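Local coordinates for protein 4'-phospho-dehydrooxetanocin synthase (Bacillus megaterium, PDB 5UL3) that catalyses the oxidative ring contraction of dAMP to an oxetane aldehyde in oxetanocin A biosynthesis, using cobalamin, a [4Fe-4S] cluster and S-adenosylmethionine, at residues I467-L479 with V533-I546. Residues are numbered along the deposited sequence; the frame is centred on the assembly and turned at random. Where two conformers were deposited one is given.
Sequences INLRIGFIMFDQL and VYTIVSYMLASMEI. With EDO (1,2-ethanediol), chain H; EDO (1,2-ethanediol), chain I; EDO (1,2-ethanediol), chain Y; EDO (1,2-ethanediol), chain B.
Phe473 and Tyr539 are joined through water 3, which donates to Phe473 O (2.7 Å) and to Tyr539 O and accepts from Ala542 N, while an ethanediol hydroxyl is its fourth partner. Water 2 adds a second link, accepting from both Phe473 N and Tyr539 N. On either side of this watery stretch the backbones bond directly. Ile471 N reaches Ile536 O, and Ser538 N returns to Ile471 O at 2.9 Å, making residues 536-538 a short parallel partner for the edge strand 470-473. Farther along, Phe476 N donates a hydrogen bond to Ala542 O, and Met544 N donates to Phe476 O (2.8 Å). Around Ile471 the packing is apolar: CG1, between the backbone N and carbonyl carbon (chi1 68°), carries CD1 to Val533 CG1 (3.7 Å), while CG2 meets Ile536 CD1 (3.6 Å). Ile474 lays CG2 along the Met544 backbone. Gln478, bent at chi2 (86°), swings NE2 to Met544 O at 3.0 Å, above the carbonyl plane; its OE1 is buried against Met544 CB and Ile546 CD1 without a polar partner. The Asp477 carboxylate is held by a salt bridge to Arg445 and a hydrogen bond to Tyr552. Backbone bonds and two shared waters thus hold the loop alongside the outermost strand of the partial TIM barrel and the chain just after it, up to Met544, next to Glu545, which binds S-adenosylmethionine.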
ATOM      1  N   ILE A 467      -3.110 -19.739   6.643  1.00 32.48           N
ATOM      2  CA  ILE A 467      -2.842 -18.336   6.367  1.00 28.17           C
ATOM      3  C   ILE A 467      -3.626 -17.505   7.369  1.00 27.95           C
ATOM      4  O   ILE A 467      -4.758 -17.844   7.720  1.00 31.45           O
ATOM      5  CB  ILE A 467      -3.216 -18.015   4.900  1.00 28.74           C
ATOM      6  CG1 ILE A 467      -2.242 -18.719   3.959  1.00 28.06           C
ATOM      7  CG2 ILE A 467      -3.227 -16.521   4.634  1.00 32.33           C
ATOM      8  CD1 ILE A 467      -2.695 -18.808   2.485  1.00 30.07           C
ATOM      9  N   ASN A 468      -3.075 -16.335   7.784  0.50 23.28           N
ATOM     10  CA  ASN A 468      -3.595 -15.507   8.901  0.50 29.24           C
ATOM     11  C   ASN A 468      -4.349 -14.254   8.409  0.50 29.59           C
ATOM     12  O   ASN A 468      -3.762 -13.179   8.266  0.50 27.00           O
ATOM     13  CB  ASN A 468      -2.426 -15.129   9.817  0.50 27.07           C
ATOM     14  CG  ASN A 468      -2.813 -14.189  10.982  0.50 33.55           C
ATOM     15  OD1 ASN A 468      -3.986 -13.938  11.259  0.50 31.27           O
ATOM     16  ND2 ASN A 468      -1.794 -13.676  11.677  0.50 32.95           N
ATOM     17  N   LEU A 469      -5.672 -14.371   8.271  1.00 23.79           N
ATOM     18  CA  LEU A 469      -6.526 -13.444   7.533  1.00 27.36           C
ATOM     19  C   LEU A 469      -6.847 -12.155   8.279  1.00 34.53           C
ATOM     20  O   LEU A 469      -6.956 -12.133   9.509  1.00 32.16           O
ATOM     21  CB  LEU A 469      -7.870 -14.115   7.234  1.00 29.47           C
ATOM     22  CG  LEU A 469      -7.799 -15.336   6.383  1.00 35.52           C
ATOM     23  CD1 LEU A 469      -9.170 -16.037   6.400  1.00 33.97           C
ATOM     24  CD2 LEU A 469      -7.486 -14.787   5.010  1.00 40.32           C
ATOM     25  N   ARG A 470      -7.070 -11.099   7.491  1.00 23.98           N
ATOM     26  CA  ARG A 470      -7.731  -9.854   7.881  1.00 27.74           C
ATOM     27  C   ARG A 470      -8.763  -9.578   6.801  1.00 28.26           C
ATOM     28  O   ARG A 470      -8.512  -9.882   5.637  1.00 26.81           O
ATOM     29  CB  ARG A 470      -6.771  -8.642   7.922  1.00 29.70           C
ATOM     30  CG  ARG A 470      -6.097  -8.310   9.222  1.00 58.31           C
ATOM     31  CD  ARG A 470      -5.673  -6.830   9.235  1.00 51.78           C
ATOM     32  NE  ARG A 470      -5.385  -6.306   7.894  1.00 49.73           N
ATOM     33  CZ  ARG A 470      -4.243  -6.513   7.235  1.00 56.34           C
ATOM     34  NH1 ARG A 470      -3.282  -7.245   7.784  1.00 68.26           N
ATOM     35  NH2 ARG A 470      -4.059  -5.995   6.029  1.00 47.84           N
ATOM     36  N   ILE A 471      -9.908  -8.993   7.149  1.00 23.35           N
ATOM     37  CA  ILE A 471     -10.895  -8.638   6.120  1.00 21.38           C
ATOM     38  C   ILE A 471     -11.276  -7.166   6.240  1.00 22.93           C
ATOM     39  O   ILE A 471     -11.374  -6.623   7.341  1.00 24.72           O
ATOM     40  CB  ILE A 471     -12.158  -9.534   6.161  1.00 24.10           C
ATOM     41  CG1 ILE A 471     -13.010  -9.288   7.428  1.00 23.72           C
ATOM     42  CG2 ILE A 471     -11.776 -11.003   5.988  1.00 27.69           C
ATOM     43  CD1 ILE A 471     -14.363 -10.002   7.400  1.00 28.01           C
ATOM     44  N   GLY A 472     -11.477  -6.508   5.096  1.00 24.48           N
ATOM     45  CA  GLY A 472     -12.135  -5.219   5.115  1.00 25.08           C
ATOM     46  C   GLY A 472     -13.634  -5.400   5.289  1.00 20.84           C
ATOM     47  O   GLY A 472     -14.225  -6.376   4.826  1.00 24.47           O
ATOM     48  N   PHE A 473     -14.251  -4.472   6.013  1.00 22.99           N
ATOM     49  CA  PHE A 473     -15.692  -4.563   6.244  1.00 23.84           C
ATOM     50  C   PHE A 473     -16.236  -3.157   6.409  1.00 25.67           C
ATOM     51  O   PHE A 473     -15.811  -2.428   7.304  1.00 25.37           O
ATOM     52  CB  PHE A 473     -16.019  -5.417   7.477  1.00 23.86           C
ATOM     53  CG  PHE A 473     -17.417  -6.004   7.441  1.00 23.66           C
ATOM     54  CD1 PHE A 473     -18.490  -5.305   7.964  1.00 27.29           C
ATOM     55  CD2 PHE A 473     -17.645  -7.242   6.855  1.00 27.16           C
ATOM     56  CE1 PHE A 473     -19.785  -5.844   7.901  1.00 25.25           C
ATOM     57  CE2 PHE A 473     -18.927  -7.789   6.800  1.00 29.54           C
ATOM     58  CZ  PHE A 473     -19.990  -7.086   7.334  1.00 28.03           C
ATOM     59  N   ILE A 474     -17.152  -2.765   5.523  1.00 23.05           N
ATOM     60  CA  ILE A 474     -17.720  -1.430   5.591  1.00 21.87           C
ATOM     61  C   ILE A 474     -19.170  -1.587   6.029  1.00 24.02           C
ATOM     62  O   ILE A 474     -20.043  -1.816   5.192  1.00 23.51           O
ATOM     63  CB  ILE A 474     -17.625  -0.711   4.236  1.00 21.47           C
ATOM     64  CG1 ILE A 474     -16.189  -0.780   3.688  1.00 27.47           C
ATOM     65  CG2 ILE A 474     -18.035   0.728   4.381  1.00 24.06           C
ATOM     66  CD1 ILE A 474     -16.121  -0.461   2.181  1.00 25.25           C
ATOM     67  N   MET A 475     -19.407  -1.487   7.337  1.00 26.37           N
ATOM     68  CA  MET A 475     -20.718  -1.785   7.916  1.00 25.73           C
ATOM     69  C   MET A 475     -21.790  -0.830   7.396  1.00 25.42           C
ATOM     70  O   MET A 475     -22.860  -1.261   6.954  1.00 27.72           O
ATOM     71  CB  MET A 475     -20.619  -1.711   9.444  1.00 26.44           C
ATOM     72  CG  MET A 475     -21.978  -1.788  10.195  1.00 25.94           C
ATOM     73  SD  MET A 475     -22.731  -3.414  10.001  1.00 29.58           S
ATOM     74  CE  MET A 475     -21.628  -4.413  11.017  1.00 30.28           C
ATOM     75  N   PHE A 476     -21.512   0.467   7.435  1.00 26.19           N
ATOM     76  CA  PHE A 476     -22.474   1.514   7.108  1.00 33.36           C
ATOM     77  C   PHE A 476     -22.184   2.107   5.734  1.00 31.81           C
ATOM     78  O   PHE A 476     -21.028   2.369   5.392  1.00 28.00           O
ATOM     79  CB  PHE A 476     -22.419   2.624   8.161  1.00 27.92           C
ATOM     80  CG  PHE A 476     -22.688   2.153   9.570  1.00 28.48           C
ATOM     81  CD1 PHE A 476     -23.990   1.893   9.991  1.00 29.96           C
ATOM     82  CD2 PHE A 476     -21.652   2.011  10.482  1.00 26.36           C
ATOM     83  CE1 PHE A 476     -24.251   1.483  11.285  1.00 29.01           C
ATOM     84  CE2 PHE A 476     -21.908   1.591  11.789  1.00 28.55           C
ATOM     85  CZ  PHE A 476     -23.211   1.334  12.192  1.00 31.09           C
ATOM     86  N   ASP A 477     -23.232   2.328   4.935  1.00 25.13           N
ATOM     87  CA  ASP A 477     -23.052   3.118   3.723  1.00 25.44           C
ATOM     88  C   ASP A 477     -24.276   3.999   3.521  1.00 31.26           C
ATOM     89  O   ASP A 477     -25.383   3.657   3.946  1.00 27.80           O
ATOM     90  CB  ASP A 477     -22.779   2.262   2.472  1.00 26.65           C
ATOM     91  CG  ASP A 477     -23.997   1.482   1.990  1.00 31.48           C
ATOM     92  OD1 ASP A 477     -24.462   0.594   2.727  1.00 26.73           O
ATOM     93  OD2 ASP A 477     -24.442   1.720   0.836  1.00 29.61           O
ATOM     94  N   GLN A 478     -24.050   5.138   2.865  1.00 31.51           N
ATOM     95  CA  GLN A 478     -24.999   6.243   2.904  1.00 30.45           C
ATOM     96  C   GLN A 478     -26.288   5.941   2.152  1.00 31.84           C
ATOM     97  O   GLN A 478     -27.324   6.538   2.464  1.00 39.65           O
ATOM     98  CB  GLN A 478     -24.340   7.511   2.345  1.00 31.80           C
ATOM     99  CG  GLN A 478     -23.278   8.134   3.266  1.00 30.71           C
ATOM    100  CD  GLN A 478     -21.880   7.539   3.094  1.00 26.83           C
ATOM    101  OE1 GLN A 478     -21.689   6.528   2.414  1.00 27.70           O
ATOM    102  NE2 GLN A 478     -20.897   8.188   3.703  1.00 31.87           N
ATOM    103  N   LEU A 479     -26.266   5.022   1.193  1.00 32.20           N
ATOM    104  CA  LEU A 479     -27.476   4.720   0.438  1.00 32.44           C
ATOM    105  C   LEU A 479     -28.300   3.602   1.060  1.00 35.59           C
ATOM    106  O   LEU A 479     -29.333   3.230   0.492  1.00 31.99           O
ATOM    107  CB  LEU A 479     -27.120   4.364  -1.012  1.00 29.99           C
ATOM    108  CG  LEU A 479     -26.403   5.499  -1.748  1.00 32.81           C
ATOM    109  CD1 LEU A 479     -26.084   5.144  -3.197  1.00 35.49           C
ATOM    110  CD2 LEU A 479     -27.244   6.773  -1.674  1.00 39.10           C
ATOM    111  N   VAL A 533     -16.517 -14.354  12.739  1.00 28.26           N
ATOM    112  CA  VAL A 533     -15.842 -13.635  11.663  1.00 26.71           C
ATOM    113  C   VAL A 533     -15.380 -12.256  12.119  1.00 24.71           C
ATOM    114  O   VAL A 533     -14.306 -11.793  11.718  1.00 24.59           O
ATOM    115  CB  VAL A 533     -16.760 -13.540  10.424  1.00 22.80           C
ATOM    116  CG1 VAL A 533     -16.155 -12.595   9.380  1.00 24.40           C
ATOM    117  CG2 VAL A 533     -16.988 -14.923   9.827  1.00 25.47           C
ATOM    118  N   TYR A 534     -16.163 -11.573  12.966  1.00 24.88           N
ATOM    119  CA  TYR A 534     -15.769 -10.213  13.331  1.00 25.05           C
ATOM    120  C   TYR A 534     -14.397 -10.163  13.994  1.00 27.15           C
ATOM    121  O   TYR A 534     -13.778  -9.094  14.005  1.00 23.35           O
ATOM    122  CB  TYR A 534     -16.814  -9.533  14.231  1.00 28.11           C
ATOM    123  CG  TYR A 534     -17.059 -10.147  15.597  1.00 26.60           C
ATOM    124  CD1 TYR A 534     -16.129 -10.020  16.629  1.00 30.28           C
ATOM    125  CD2 TYR A 534     -18.266 -10.784  15.878  1.00 28.49           C
ATOM    126  CE1 TYR A 534     -16.376 -10.570  17.901  1.00 32.06           C
ATOM    127  CE2 TYR A 534     -18.525 -11.329  17.155  1.00 29.40           C
ATOM    128  CZ  TYR A 534     -17.573 -11.226  18.146  1.00 34.44           C
ATOM    129  OH  TYR A 534     -17.831 -11.776  19.392  1.00 36.79           O
ATOM    130  N   THR A 535     -13.882 -11.293  14.491  1.00 26.11           N
ATOM    131  CA  THR A 535     -12.554 -11.275  15.102  1.00 24.73           C
ATOM    132  C   THR A 535     -11.441 -10.949  14.105  1.00 30.19           C
ATOM    133  O   THR A 535     -10.355 -10.559  14.534  1.00 27.36           O
ATOM    134  CB  THR A 535     -12.249 -12.618  15.805  1.00 29.69           C
ATOM    135  OG1 THR A 535     -12.259 -13.707  14.862  1.00 28.23           O
ATOM    136  CG2 THR A 535     -13.260 -12.902  16.924  1.00 29.09           C
ATOM    137  N   ILE A 536     -11.665 -11.073  12.794  1.00 25.85           N
ATOM    138  CA  ILE A 536     -10.618 -10.753  11.824  1.00 24.83           C
ATOM    139  C   ILE A 536     -10.931  -9.486  11.016  1.00 25.87           C
ATOM    140  O   ILE A 536     -10.247  -9.205  10.017  1.00 24.88           O
ATOM    141  CB  ILE A 536     -10.323 -11.945  10.897  1.00 27.85           C
ATOM    142  CG1 ILE A 536     -11.567 -12.316  10.082  1.00 24.16           C
ATOM    143  CG2 ILE A 536      -9.843 -13.148  11.708  1.00 30.05           C
ATOM    144  CD1 ILE A 536     -11.252 -13.179   8.871  1.00 27.47           C
ATOM    145  N   VAL A 537     -11.923  -8.698  11.441  1.00 24.72           N
ATOM    146  CA  VAL A 537     -12.242  -7.445  10.769  1.00 24.75           C
ATOM    147  C   VAL A 537     -11.144  -6.437  11.055  1.00 27.66           C
ATOM    148  O   VAL A 537     -10.746  -6.249  12.207  1.00 26.64           O
ATOM    149  CB  VAL A 537     -13.615  -6.922  11.224  1.00 23.65           C
ATOM    150  CG1 VAL A 537     -13.791  -5.460  10.819  1.00 27.28           C
ATOM    151  CG2 VAL A 537     -14.722  -7.775  10.611  1.00 21.80           C
ATOM    152  N   SER A 538     -10.650  -5.791   9.994  0.50 24.92           N
ATOM    153  CA  SER A 538      -9.539  -4.854  10.121  0.50 29.09           C
ATOM    154  C   SER A 538      -9.925  -3.631  10.942  0.50 29.24           C
ATOM    155  O   SER A 538      -9.141  -3.160  11.776  0.50 28.06           O
ATOM    156  CB  SER A 538      -9.061  -4.437   8.728  0.50 29.42           C
ATOM    157  OG  SER A 538      -8.065  -3.436   8.801  0.50 29.68           O
ATOM    158  N   TYR A 539     -11.129  -3.103  10.726  0.50 24.09           N
ATOM    159  CA  TYR A 539     -11.581  -1.887  11.393  0.50 25.07           C
ATOM    160  C   TYR A 539     -13.056  -2.064  11.709  0.50 28.15           C
ATOM    161  O   TYR A 539     -13.881  -2.152  10.792  0.50 25.95           O
ATOM    162  CB  TYR A 539     -11.355  -0.654  10.519  0.50 29.28           C
ATOM    163  CG  TYR A 539     -11.630   0.668  11.205  0.50 26.73           C
ATOM    164  CD1 TYR A 539     -12.932   1.149  11.341  0.50 28.46           C
ATOM    165  CD2 TYR A 539     -10.593   1.445  11.694  0.50 27.46           C
ATOM    166  CE1 TYR A 539     -13.189   2.353  11.948  0.50 20.11           C
ATOM    167  CE2 TYR A 539     -10.844   2.662  12.312  0.50 31.78           C
ATOM    168  CZ  TYR A 539     -12.143   3.111  12.431  0.50 25.03           C
ATOM    169  OH  TYR A 539     -12.400   4.319  13.037  0.50 28.38           O
ATOM    170  N   MET A 540     -13.381  -2.108  12.994  1.00 26.29           N
ATOM    171  CA  MET A 540     -14.746  -2.398  13.422  1.00 27.35           C
ATOM    172  C   MET A 540     -15.649  -1.181  13.234  1.00 26.45           C
ATOM    173  O   MET A 540     -15.227  -0.035  13.419  1.00 27.26           O
ATOM    174  CB  MET A 540     -14.755  -2.815  14.890  1.00 30.68           C
ATOM    175  CG  MET A 540     -14.004  -4.093  15.206  1.00 32.69           C
ATOM    176  SD  MET A 540     -14.889  -5.563  14.698  1.00 33.98           S
ATOM    177  CE  MET A 540     -16.209  -5.578  15.916  1.00 35.43           C
ATOM    178  N   LEU A 541     -16.915  -1.451  12.884  1.00 25.58           N
ATOM    179  CA  LEU A 541     -17.962  -0.435  12.823  1.00 26.40           C
ATOM    180  C   LEU A 541     -17.654   0.653  11.793  1.00 26.04           C
ATOM    181  O   LEU A 541     -17.993   1.820  11.991  1.00 28.58           O
ATOM    182  CB  LEU A 541     -18.192   0.181  14.210  1.00 23.03           C
ATOM    183  CG  LEU A 541     -18.481  -0.836  15.324  1.00 26.43           C
ATOM    184  CD1 LEU A 541     -18.599  -0.125  16.667  1.00 27.92           C
ATOM    185  CD2 LEU A 541     -19.737  -1.648  15.056  1.00 28.89           C
ATOM    186  N   ALA A 542     -17.011   0.288  10.684  1.00 25.14           N
ATOM    187  CA  ALA A 542     -16.561   1.284   9.730  1.00 26.36           C
ATOM    188  C   ALA A 542     -17.723   1.795   8.881  1.00 27.88           C
ATOM    189  O   ALA A 542     -18.663   1.061   8.573  1.00 28.58           O
ATOM    190  CB  ALA A 542     -15.481   0.703   8.815  1.00 27.38           C
ATOM    191  N   SER A 543     -17.625   3.061   8.476  1.00 27.05           N
ATOM    192  CA  SER A 543     -18.597   3.690   7.589  1.00 26.33           C
ATOM    193  C   SER A 543     -17.947   4.077   6.272  1.00 26.69           C
ATOM    194  O   SER A 543     -16.751   4.406   6.212  1.00 29.81           O
ATOM    195  CB  SER A 543     -19.217   4.939   8.212  1.00 28.22           C
ATOM    196  OG  SER A 543     -20.010   4.595   9.325  1.00 35.63           O
ATOM    197  N   MET A 544     -18.754   4.047   5.219  1.00 25.73           N
ATOM    198  CA  MET A 544     -18.277   4.325   3.873  1.00 23.66           C
ATOM    199  C   MET A 544     -17.708   5.732   3.776  1.00 28.42           C
ATOM    200  O   MET A 544     -18.333   6.705   4.216  1.00 30.15           O
ATOM    201  CB  MET A 544     -19.418   4.164   2.869  1.00 27.26           C
ATOM    202  CG  MET A 544     -19.044   4.553   1.436  1.00 30.33           C
ATOM    203  SD  MET A 544     -17.881   3.429   0.645  1.00 30.40           S
ATOM    204  CE  MET A 544     -18.856   1.948   0.460  1.00 33.89           C
ATOM    205  N   GLU A 545     -16.503   5.823   3.223  1.00 27.88           N
ATOM    206  CA  GLU A 545     -15.878   7.084   2.849  1.00 31.02           C
ATOM    207  C   GLU A 545     -15.878   7.123   1.330  1.00 29.56           C
ATOM    208  O   GLU A 545     -15.337   6.222   0.679  1.00 35.39           O
ATOM    209  CB  GLU A 545     -14.462   7.200   3.427  1.00 31.61           C
ATOM    210  CG  GLU A 545     -14.471   7.405   4.934  1.00 35.70           C
ATOM    211  CD  GLU A 545     -13.098   7.253   5.565  1.00 64.88           C
ATOM    212  OE1 GLU A 545     -12.099   7.153   4.819  1.00 58.69           O
ATOM    213  OE2 GLU A 545     -13.026   7.228   6.814  1.00 62.46           O
ATOM    214  N   ILE A 546     -16.526   8.132   0.768  1.00 28.87           N
ATOM    215  CA  ILE A 546     -16.812   8.169  -0.658  1.00 30.07           C
ATOM    216  C   ILE A 546     -15.714   8.969  -1.340  1.00 39.73           C
ATOM    217  O   ILE A 546     -15.618  10.190  -1.165  1.00 33.66           O
ATOM    218  CB  ILE A 546     -18.201   8.761  -0.928  1.00 32.35           C
ATOM    219  CG1 ILE A 546     -19.247   7.979  -0.129  1.00 34.09           C
ATOM    220  CG2 ILE A 546     -18.510   8.719  -2.409  1.00 29.00           C
ATOM    221  CD1 ILE A 546     -20.667   8.492  -0.289  1.00 30.08           C
TER
HETATM  222  C1  EDO H 807     -18.703  -5.286  13.459  1.00 38.12           C
HETATM  223  O1  EDO H 807     -18.454  -6.629  13.896  1.00 36.37           O
HETATM  224  C2  EDO H 807     -17.809  -5.033  12.243  1.00 34.41           C
HETATM  225  O2  EDO H 807     -18.107  -3.744  11.722  1.00 30.58           O
HETATM  226  C1  EDO I 808     -12.432   0.858  15.141  1.00 36.48           C
HETATM  227  O1  EDO I 808     -13.581   0.149  15.611  1.00 33.63           O
HETATM  228  C2  EDO I 808     -11.398   0.914  16.264  1.00 42.31           C
HETATM  229  O2  EDO I 808     -11.344  -0.351  16.934  1.00 52.46           O
HETATM  230  C1  EDO Y 824     -13.729   2.579   2.568  1.00 39.42           C
HETATM  231  O1  EDO Y 824     -14.547   3.521   3.269  1.00 36.82           O
HETATM  232  C2  EDO Y 824     -13.935   2.746   1.070  1.00 40.64           C
HETATM  233  O2  EDO Y 824     -13.721   4.110   0.698  1.00 36.58           O
HETATM  234  C1  EDO B 828      -9.999  -3.463  16.672  1.00 41.44           C
HETATM  235  O1  EDO B 828     -11.100  -3.927  17.475  1.00 38.90           O
HETATM  236  C2  EDO B 828     -10.451  -3.253  15.222  1.00 42.20           C
HETATM  237  O2  EDO B 828     -11.404  -2.174  15.138  1.00 34.45           O
HETATM  238  O   HOH W   1      -5.791  -3.312   6.767  1.00 54.77           O
HETATM  239  O   HOH W   2     -12.646  -3.107   8.161  1.00 26.26           O
HETATM  240  O   HOH W   3     -16.576  -2.492   9.889  1.00 30.51           O